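Local atomic coordinates of erythrocyte membrane protein 1 (Plasmodium falciparum, PDB entry 6S8T), a protein that probably binds a host cell-surface receptor, ICAM-1, through its DBLbeta domain, the part of the longer PfEMP1 adhesin present here. Residues Q22-A27 with D288-Q293; Y184-L189 with A255-V260; C278-N281 with T285-D288. All coordinates share one frame; numbering follows the deposited sequence. Where two conformers were deposited one is given.

Contact 1: residues Q22-A27 with D288-Q293; sequences QMHEDA and DDYIPQ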
loop_
_atom_site.group_PDB
_atom_site.type_symbol
_atom_site.label_atom_id
_atom_site.label_comp_id
_atom_site.label_asym_id
_atom_site.label_seq_id
_atom_site.Cartn_x
_atom_site.Cartn_y
_atom_site.Cartn_z
ATOM N N GLN A 22 3.353 18.736 0.476
ATOM C CA GLN A 22 4.197 19.515 -0.425
ATOM C C GLN A 22 4.219 18.909 -1.824
ATOM O O GLN A 22 4.174 19.638 -2.822
ATOM C CB GLN A 22 5.615 19.617 0.139
ATOM C CG GLN A 22 6.606 20.330 -0.772
ATOM C CD GLN A 22 8.003 20.363 -0.189
ATOM O OE1 GLN A 22 8.180 20.323 1.029
ATOM N NE2 GLN A 22 9.008 20.423 -1.056
ATOM N N MET A 23 4.288 17.578 -1.917
ATOM C CA MET A 23 4.247 16.924 -3.222
ATOM C C MET A 23 2.916 17.169 -3.929
ATOM O O MET A 23 2.888 17.321 -5.156
ATOM C CB MET A 23 4.508 15.421 -3.067
ATOM C CG MET A 23 5.853 15.067 -2.433
ATOM S SD MET A 23 7.279 15.549 -3.433
ATOM C CE MET A 23 8.626 15.099 -2.341
ATOM N N HIS A 24 1.811 17.212 -3.175
ATOM C CA HIS A 24 0.503 17.479 -3.771
ATOM C C HIS A 24 0.429 18.882 -4.360
ATOM O O HIS A 24 -0.115 19.075 -5.454
ATOM C CB HIS A 24 -0.601 17.292 -2.730
ATOM C CG HIS A 24 -1.935 17.828 -3.160
ATOM N ND1 HIS A 24 -2.618 17.340 -4.254
ATOM C CD2 HIS A 24 -2.713 18.808 -2.639
ATOM C CE1 HIS A 24 -3.759 17.996 -4.388
ATOM N NE2 HIS A 24 -3.839 18.891 -3.422
ATOM N N GLU A 25 0.958 19.877 -3.643
ATOM C CA GLU A 25 0.933 21.244 -4.152
ATOM C C GLU A 25 1.752 21.369 -5.430
ATOM O O GLU A 25 1.325 22.025 -6.386
ATOM C CB GLU A 25 1.449 22.214 -3.088
ATOM C CG GLU A 25 0.608 22.266 -1.821
ATOM C CD GLU A 25 -0.840 22.625 -2.091
ATOM O OE1 GLU A 25 -1.735 21.896 -1.616
ATOM O OE2 GLU A 25 -1.085 23.634 -2.785
ATOM N N ASP A 26 2.927 20.735 -5.468
ATOM C CA ASP A 26 3.773 20.802 -6.656
ATOM C C ASP A 26 3.085 20.180 -7.864
ATOM O O ASP A 26 3.167 20.712 -8.978
ATOM C CB ASP A 26 5.110 20.111 -6.384
ATOM C CG ASP A 26 5.928 20.814 -5.315
ATOM O OD1 ASP A 26 5.513 21.902 -4.860
ATOM O OD2 ASP A 26 6.986 20.274 -4.926
ATOM N N ALA A 27 2.404 19.047 -7.666
ATOM C CA ALA A 27 1.677 18.419 -8.763
ATOM C C ALA A 27 0.505 19.278 -9.218
ATOM O O ALA A 27 0.202 19.330 -10.416
ATOM C CB ALA A 27 1.187 17.030 -8.345
ATOM N N ASP A 288 -2.176 9.990 1.002
ATOM C CA ASP A 288 -1.371 8.776 0.893
ATOM C C ASP A 288 -0.850 8.565 -0.525
ATOM O O ASP A 288 0.218 7.969 -0.711
ATOM C CB ASP A 288 -2.192 7.563 1.341
ATOM C CG ASP A 288 -2.678 7.677 2.785
ATOM O OD1 ASP A 288 -3.488 8.583 3.081
ATOM O OD2 ASP A 288 -2.253 6.852 3.622
ATOM N N ASP A 289 -1.578 9.043 -1.534
ATOM C CA ASP A 289 -1.156 8.832 -2.914
ATOM C C ASP A 289 0.084 9.640 -3.305
ATOM O O ASP A 289 0.536 9.507 -4.448
ATOM C CB ASP A 289 -2.312 9.142 -3.871
ATOM C CG ASP A 289 -2.930 10.510 -3.633
ATOM O OD1 ASP A 289 -2.922 10.987 -2.476
ATOM O OD2 ASP A 289 -3.440 11.104 -4.611
ATOM N N TYR A 290 0.656 10.451 -2.413
ATOM C CA TYR A 290 1.912 11.139 -2.698
ATOM C C TYR A 290 3.090 10.586 -1.913
ATOM O O TYR A 290 4.198 11.123 -2.022
ATOM C CB TYR A 290 1.777 12.641 -2.434
ATOM C CG TYR A 290 0.722 13.290 -3.286
ATOM C CD1 TYR A 290 1.003 13.711 -4.581
ATOM C CD2 TYR A 290 -0.566 13.463 -2.804
ATOM C CE1 TYR A 290 0.028 14.297 -5.363
ATOM C CE2 TYR A 290 -1.544 14.045 -3.574
ATOM C CZ TYR A 290 -1.244 14.463 -4.850
ATOM O OH TYR A 290 -2.229 15.047 -5.609
ATOM N N ILE A 291 2.879 9.549 -1.110
ATOM C CA ILE A 291 3.972 8.860 -0.431
ATOM C C ILE A 291 4.435 7.731 -1.343
ATOM O O ILE A 291 3.601 6.953 -1.831
ATOM C CB ILE A 291 3.532 8.337 0.947
ATOM C CG1 ILE A 291 3.169 9.504 1.869
ATOM C CG2 ILE A 291 4.617 7.467 1.564
ATOM C CD1 ILE A 291 2.736 9.077 3.248
ATOM N N PRO A 292 5.737 7.610 -1.617
ATOM C CA PRO A 292 6.208 6.544 -2.513
ATOM C C PRO A 292 5.701 5.170 -2.085
ATOM O O PRO A 292 5.702 4.824 -0.902
ATOM C CB PRO A 292 7.729 6.646 -2.407
ATOM C CG PRO A 292 7.979 8.096 -2.083
ATOM C CD PRO A 292 6.829 8.507 -1.197
ATOM N N GLN A 293 5.273 4.382 -3.075
ATOM C CA GLN A 293 4.620 3.104 -2.799
ATOM C C GLN A 293 5.525 2.153 -2.018
ATOM O O GLN A 293 5.042 1.399 -1.167
ATOM C CB GLN A 293 4.164 2.462 -4.113
ATOM C CG GLN A 293 3.418 1.131 -3.959
ATOM C CD GLN A 293 2.862 0.621 -5.279
ATOM O OE1 GLN A 293 3.606 0.154 -6.142
ATOM N NE2 GLN A 293 1.549 0.716 -5.444
#

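Contact 2: residues Y184-L189 with A255-V260; sequences YSFADL and ANRHQV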
loop_
_atom_site.group_PDB
_atom_site.type_symbol
_atom_site.label_atom_id
_atom_site.label_comp_id
_atom_site.label_asym_id
_atom_site.label_seq_id
_atom_site.Cartn_x
_atom_site.Cartn_y
_atom_site.Cartn_z
ATOM N N TYR A 184 -4.705 2.889 1.756
ATOM C CA TYR A 184 -3.681 2.207 0.968
ATOM C C TYR A 184 -4.205 1.822 -0.412
ATOM O O TYR A 184 -3.470 1.899 -1.405
ATOM C CB TYR A 184 -3.187 0.961 1.707
ATOM C CG TYR A 184 -2.421 1.232 2.985
ATOM C CD1 TYR A 184 -1.555 2.316 3.084
ATOM C CD2 TYR A 184 -2.559 0.396 4.091
ATOM C CE1 TYR A 184 -0.848 2.562 4.249
ATOM C CE2 TYR A 184 -1.860 0.634 5.262
ATOM C CZ TYR A 184 -1.004 1.720 5.333
ATOM O OH TYR A 184 -0.302 1.966 6.491
ATOM N N SER A 185 -5.468 1.390 -0.496
ATOM C CA SER A 185 -6.036 1.005 -1.786
ATOM C C SER A 185 -6.249 2.218 -2.681
ATOM O O SER A 185 -6.054 2.141 -3.900
ATOM C CB SER A 185 -7.355 0.261 -1.580
ATOM O OG SER A 185 -8.084 0.175 -2.795
ATOM N N PHE A 186 -6.667 3.344 -2.098
ATOM C CA PHE A 186 -6.782 4.583 -2.863
ATOM C C PHE A 186 -5.427 5.009 -3.418
ATOM O O PHE A 186 -5.333 5.491 -4.553
ATOM C CB PHE A 186 -7.381 5.683 -1.979
ATOM C CG PHE A 186 -7.225 7.081 -2.528
ATOM C CD1 PHE A 186 -8.038 7.536 -3.556
ATOM C CD2 PHE A 186 -6.285 7.949 -1.991
ATOM C CE1 PHE A 186 -7.902 8.829 -4.053
ATOM C CE2 PHE A 186 -6.142 9.242 -2.483
ATOM C CZ PHE A 186 -6.954 9.681 -3.514
ATOM N N ALA A 187 -4.359 4.815 -2.641
ATOM C CA ALA A 187 -3.034 5.215 -3.104
ATOM C C ALA A 187 -2.506 4.256 -4.165
ATOM O O ALA A 187 -1.887 4.689 -5.145
ATOM C CB ALA A 187 -2.070 5.302 -1.924
ATOM N N ASP A 188 -2.743 2.951 -3.987
ATOM C CA ASP A 188 -2.332 1.970 -4.989
ATOM C C ASP A 188 -3.024 2.216 -6.323
ATOM O O ASP A 188 -2.403 2.083 -7.384
ATOM C CB ASP A 188 -2.628 0.550 -4.496
ATOM C CG ASP A 188 -1.629 0.066 -3.453
ATOM O OD1 ASP A 188 -0.597 0.746 -3.231
ATOM O OD2 ASP A 188 -1.877 -1.000 -2.852
ATOM N N LEU A 189 -4.313 2.571 -6.292
ATOM C CA LEU A 189 -5.051 2.788 -7.534
ATOM C C LEU A 189 -4.513 3.998 -8.289
ATOM O O LEU A 189 -4.426 3.980 -9.521
ATOM C CB LEU A 189 -6.544 2.945 -7.238
ATOM C CG LEU A 189 -7.514 3.037 -8.418
ATOM C CD1 LEU A 189 -7.334 1.868 -9.379
ATOM C CD2 LEU A 189 -8.959 3.093 -7.920
ATOM N N ALA A 255 -6.579 15.981 -11.522
ATOM C CA ALA A 255 -7.875 16.571 -11.826
ATOM C C ALA A 255 -9.033 15.780 -11.229
ATOM O O ALA A 255 -10.086 16.361 -10.942
ATOM C CB ALA A 255 -8.050 16.686 -13.341
ATOM N N ASN A 256 -8.868 14.469 -11.026
ATOM C CA ASN A 256 -9.995 13.618 -10.662
ATOM C C ASN A 256 -9.763 12.775 -9.411
ATOM O O ASN A 256 -10.604 11.927 -9.095
ATOM C CB ASN A 256 -10.363 12.695 -11.829
ATOM C CG ASN A 256 -10.717 13.459 -13.088
ATOM O OD1 ASN A 256 -11.744 14.135 -13.149
ATOM N ND2 ASN A 256 -9.870 13.348 -14.107
ATOM N N ARG A 257 -8.660 12.985 -8.685
ATOM C CA ARG A 257 -8.371 12.133 -7.534
ATOM C C ARG A 257 -9.429 12.266 -6.446
ATOM O O ARG A 257 -9.711 11.293 -5.737
ATOM C CB ARG A 257 -6.987 12.453 -6.964
ATOM C CG ARG A 257 -6.830 13.882 -6.473
ATOM C CD ARG A 257 -5.377 14.205 -6.140
ATOM N NE ARG A 257 -4.895 13.492 -4.962
ATOM C CZ ARG A 257 -5.012 13.947 -3.718
ATOM N NH1 ARG A 257 -5.602 15.112 -3.488
ATOM N NH2 ARG A 257 -4.544 13.236 -2.703
ATOM N N HIS A 258 -10.034 13.449 -6.300
ATOM C CA HIS A 258 -11.016 13.621 -5.235
ATOM C C HIS A 258 -12.306 12.866 -5.532
ATOM O O HIS A 258 -12.897 12.265 -4.628
ATOM C CB HIS A 258 -11.323 15.095 -4.999
ATOM C CG HIS A 258 -12.434 15.302 -4.020
ATOM N ND1 HIS A 258 -12.280 15.077 -2.668
ATOM C CD2 HIS A 258 -13.730 15.650 -4.198
ATOM C CE1 HIS A 258 -13.427 15.305 -2.053
ATOM N NE2 HIS A 258 -14.323 15.651 -2.960
ATOM N N GLN A 259 -12.777 12.905 -6.782
ATOM C CA GLN A 259 -13.975 12.149 -7.136
ATOM C C GLN A 259 -13.758 10.654 -6.965
ATOM O O GLN A 259 -14.715 9.911 -6.720
ATOM C CB GLN A 259 -14.395 12.461 -8.573
ATOM C CG GLN A 259 -14.914 13.872 -8.774
ATOM C CD GLN A 259 -15.281 14.156 -10.217
ATOM O OE1 GLN A 259 -14.430 14.537 -11.022
ATOM N NE2 GLN A 259 -16.554 13.969 -10.554
ATOM N N VAL A 260 -12.512 10.195 -7.095
ATOM C CA VAL A 260 -12.216 8.791 -6.846
ATOM C C VAL A 260 -12.372 8.476 -5.364
ATOM O O VAL A 260 -13.003 7.479 -4.989
ATOM C CB VAL A 260 -10.807 8.448 -7.365
ATOM C CG1 VAL A 260 -10.409 7.047 -6.941
ATOM C CG2 VAL A 260 -10.761 8.587 -8.885
#

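Contact 3: residues C278-N281 with T285-D288; sequences CHYN and TPLD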
loop_
_atom_site.group_PDB
_atom_site.type_symbol
_atom_site.label_atom_id
_atom_site.label_comp_id
_atom_site.label_asym_id
_atom_site.label_seq_id
_atom_site.Cartn_x
_atom_site.Cartn_y
_atom_site.Cartn_z
ATOM N N CYS A 278 -9.411 7.604 10.617
ATOM C CA CYS A 278 -10.696 7.610 9.932
ATOM C C CYS A 278 -11.247 9.015 9.708
ATOM O O CYS A 278 -12.433 9.155 9.389
ATOM C CB CYS A 278 -11.726 6.788 10.712
ATOM S SG CYS A 278 -11.330 5.032 10.962
ATOM N N HIS A 279 -10.429 10.058 9.860
ATOM C CA HIS A 279 -10.972 11.411 9.807
ATOM C C HIS A 279 -11.140 11.938 8.386
ATOM O O HIS A 279 -11.592 13.076 8.220
ATOM C CB HIS A 279 -10.104 12.375 10.630
ATOM C CG HIS A 279 -8.888 12.872 9.912
ATOM N ND1 HIS A 279 -7.679 12.211 9.951
ATOM C CD2 HIS A 279 -8.689 13.976 9.156
ATOM C CE1 HIS A 279 -6.791 12.882 9.238
ATOM N NE2 HIS A 279 -7.378 13.957 8.746
ATOM N N TYR A 280 -10.804 11.146 7.367
ATOM C CA TYR A 280 -11.109 11.478 5.980
ATOM C C TYR A 280 -12.372 10.785 5.476
ATOM O O TYR A 280 -12.679 10.872 4.282
ATOM C CB TYR A 280 -9.934 11.117 5.066
ATOM C CG TYR A 280 -8.675 11.916 5.315
ATOM C CD1 TYR A 280 -8.621 13.273 5.023
ATOM C CD2 TYR A 280 -7.536 11.311 5.828
ATOM C CE1 TYR A 280 -7.470 14.006 5.247
ATOM C CE2 TYR A 280 -6.379 12.035 6.054
ATOM C CZ TYR A 280 -6.352 13.381 5.762
ATOM O OH TYR A 280 -5.203 14.103 5.987
ATOM N N ASN A 281 -13.112 10.103 6.356
ATOM C CA ASN A 281 -14.242 9.298 5.902
ATOM C C ASN A 281 -15.389 10.155 5.381
ATOM O O ASN A 281 -16.071 9.754 4.433
ATOM C CB ASN A 281 -14.727 8.386 7.029
ATOM C CG ASN A 281 -13.737 7.283 7.353
ATOM O OD1 ASN A 281 -12.624 7.258 6.826
ATOM N ND2 ASN A 281 -14.135 6.368 8.231
ATOM N N THR A 285 -9.686 14.803 1.495
ATOM C CA THR A 285 -9.049 13.794 0.660
ATOM C C THR A 285 -7.699 13.438 1.274
ATOM O O THR A 285 -6.910 14.342 1.597
ATOM C CB THR A 285 -8.861 14.296 -0.777
ATOM O OG1 THR A 285 -10.113 14.766 -1.290
ATOM C CG2 THR A 285 -8.338 13.181 -1.671
ATOM N N PRO A 286 -7.395 12.154 1.451
ATOM C CA PRO A 286 -6.110 11.776 2.047
ATOM C C PRO A 286 -4.948 12.045 1.103
ATOM O O PRO A 286 -5.113 12.188 -0.110
ATOM C CB PRO A 286 -6.272 10.277 2.318
ATOM C CG PRO A 286 -7.287 9.829 1.327
ATOM C CD PRO A 286 -8.239 10.981 1.171
ATOM N N LEU A 287 -3.751 12.106 1.688
ATOM C CA LEU A 287 -2.531 12.413 0.951
ATOM C C LEU A 287 -1.640 11.191 0.766
ATOM O O LEU A 287 -0.466 11.335 0.403
ATOM C CB LEU A 287 -1.762 13.531 1.654
ATOM C CG LEU A 287 -2.424 14.910 1.640
ATOM C CD1 LEU A 287 -1.673 15.869 2.548
ATOM C CD2 LEU A 287 -2.487 15.453 0.220
ATOM N N ASP A 288 -2.176 9.990 1.002
ATOM C CA ASP A 288 -1.371 8.776 0.893
ATOM C C ASP A 288 -0.850 8.565 -0.525
ATOM O O ASP A 288 0.218 7.969 -0.711
ATOM C CB ASP A 288 -2.192 7.563 1.341
ATOM C CG ASP A 288 -2.678 7.677 2.785
ATOM O OD1 ASP A 288 -3.488 8.583 3.081
ATOM O OD2 ASP A 288 -2.253 6.852 3.622
#

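Contact 1: residues Q22-A27 with D288-Q293
His24 lies across the ring of Tyr290, its CB sitting 3.7 Å from the centroid of that ring. This is a CH-pi contact over one face, with CB displaced from the centre toward the CE2 side. The imidazole then reaches round to the phenol: CG is anti to the backbone N (chi1 167°), and ND1 donates a hydrogen bond of 2.7 Å to Tyr290 OH. The oxygen lies close to the imidazole plane, at its edge, and the angle at the hydrogen is 159°. The two ring planes meet obliquely, at 59°. In the mainly helical Duffy-binding-like fold this joins helix 16-32, near the N-terminus, to the loop that leads into helix 293-319, where Tyr290 closes a short 3-10 turn and Pro292 takes the N-cap position. The phenol also bonds to Glu254 of helix 246-268, so its oxygen is gripped from two elements of the fold. Apolar contacts add to this near the root and rim of the tyrosine side chain: Met23 CB packs against Tyr290 CB at 3.9 Å, while the rest of the methionine bends at chi2 and leads away from Tyr290; its side chain also touches His393 and Phe394 of helix 388-402. Ala27, one turn along from Met23, places its methyl 4.2 Å from Tyr290 CE1.

Contact 2: residues Y184-L189 with A255-V260
Within the helical core of the Duffy-binding-like domain, helices 172-194 and 246-268 run in nearly opposite senses, their local N-to-C directions 148° apart. The local axes approach no closer than 11.3 Å, a wide separation for packed helices, and it is bridged chiefly by one large side chain. Phe186 reaches out from helix 172-194 with CG anti to the backbone N (chi1 165°), and its ring meets the second helix edge-on. Val260 CG1 lies near the ring plane, 4.2 Å from Phe186 CD1, while the backbone carbonyl of Arg257 comes to the same rim, with its oxygen 3.5 Å from Phe186 CE1. The meeting of carbonyl oxygen and aromatic edge suits the partly positive ring hydrogens. It occurs where helix 246-268 is kinked: the backbone N atoms of His258 and Gln259 make no bond to the preceding turn, and Val260 N makes a weak bond to Arg257 O.

Leu189 CD2, about one turn further along the first helix, lies 4.3 Å from the same Val260 CG1, so one valine methyl serves two apolar partners. Around this pair, Val145 and Ala149 of helix 137-163 touch Val260 and Leu189 respectively, and Trp261 makes an edge-to-face contact with Phe186. All four residues that meet here are buried. On the other flank of the ring the guanidinium of Arg257 passes obliquely, its charge paired with Asp289 of the loop before helix 293-319, and Arg257 NH2 stands 4.3 Å from Phe186 CE2.

Contact 3: residues C278-N281 with T285-D288
Tyr280 packs on Pro286, a few residues further on, within the long connection between helices 246-268 and 293-319 of the Duffy-binding-like domain; a type I beta turn from Cys278 to Asn281 presents the tyrosine to the chain that follows. The turn is closed in the usual way, Asn281 N bonding to Cys278 O at 3.2 Å, and Cys278 is tied to Cys179 of helix 172-194 by a disulfide.

The main contact is of the CH-pi kind. Pro286 CA sits over the centre of the Tyr280 ring, 3.9 Å from the centroid and only 3° off the normal, while the proline CB overhangs the same face on the CD2 side. The ring reaches this place with CG anti to its own carbonyl carbon (chi1 -65°). Its opposite face carries His279, whose NE2 lies above the rim, so the phenol ring is held between a histidine and a proline. The backbone O of Tyr280 is meanwhile occupied by Trp261 and Gln265 of helix 246-268.

Van der Waals contact with the peptide group just before the proline completes the interface. Thr285 turns its side chain away from Tyr280, toward His258, whose ND1 probably hydrogen-bonds to its hydroxyl. What it offers the tyrosine is main chain: the carbonyl carbon lies close to CD1, and Thr285 O approaches the ring obliquely, 3.7 Å from Tyr280 CE1.

Overall arrangement
Contact 1 ties an irregular loop to a helix, contact 3 folds that loop on itself, and contact 2 packs two helices whose residues then reach the loop. Contacts 1 and 3 share Asp288; their centres are about 13 Å apart, and Leu287 CD2 packs 4.0 Å from His24 CB. Contact 2 lies about 12 Å from contact 1 and 11 Å from contact 3, centre to centre. Arg257 links contact 2 to both others: its NH2 makes a 2.8 Å salt bridge with Asp289 OD1 and a weak hydrogen bond to Pro286 O. Gln293 NE2 and Asp188 OD1, 3.1 Å apart, probably bond between contacts 1 and 2, as do His258 and Thr285 between contacts 2 and 3.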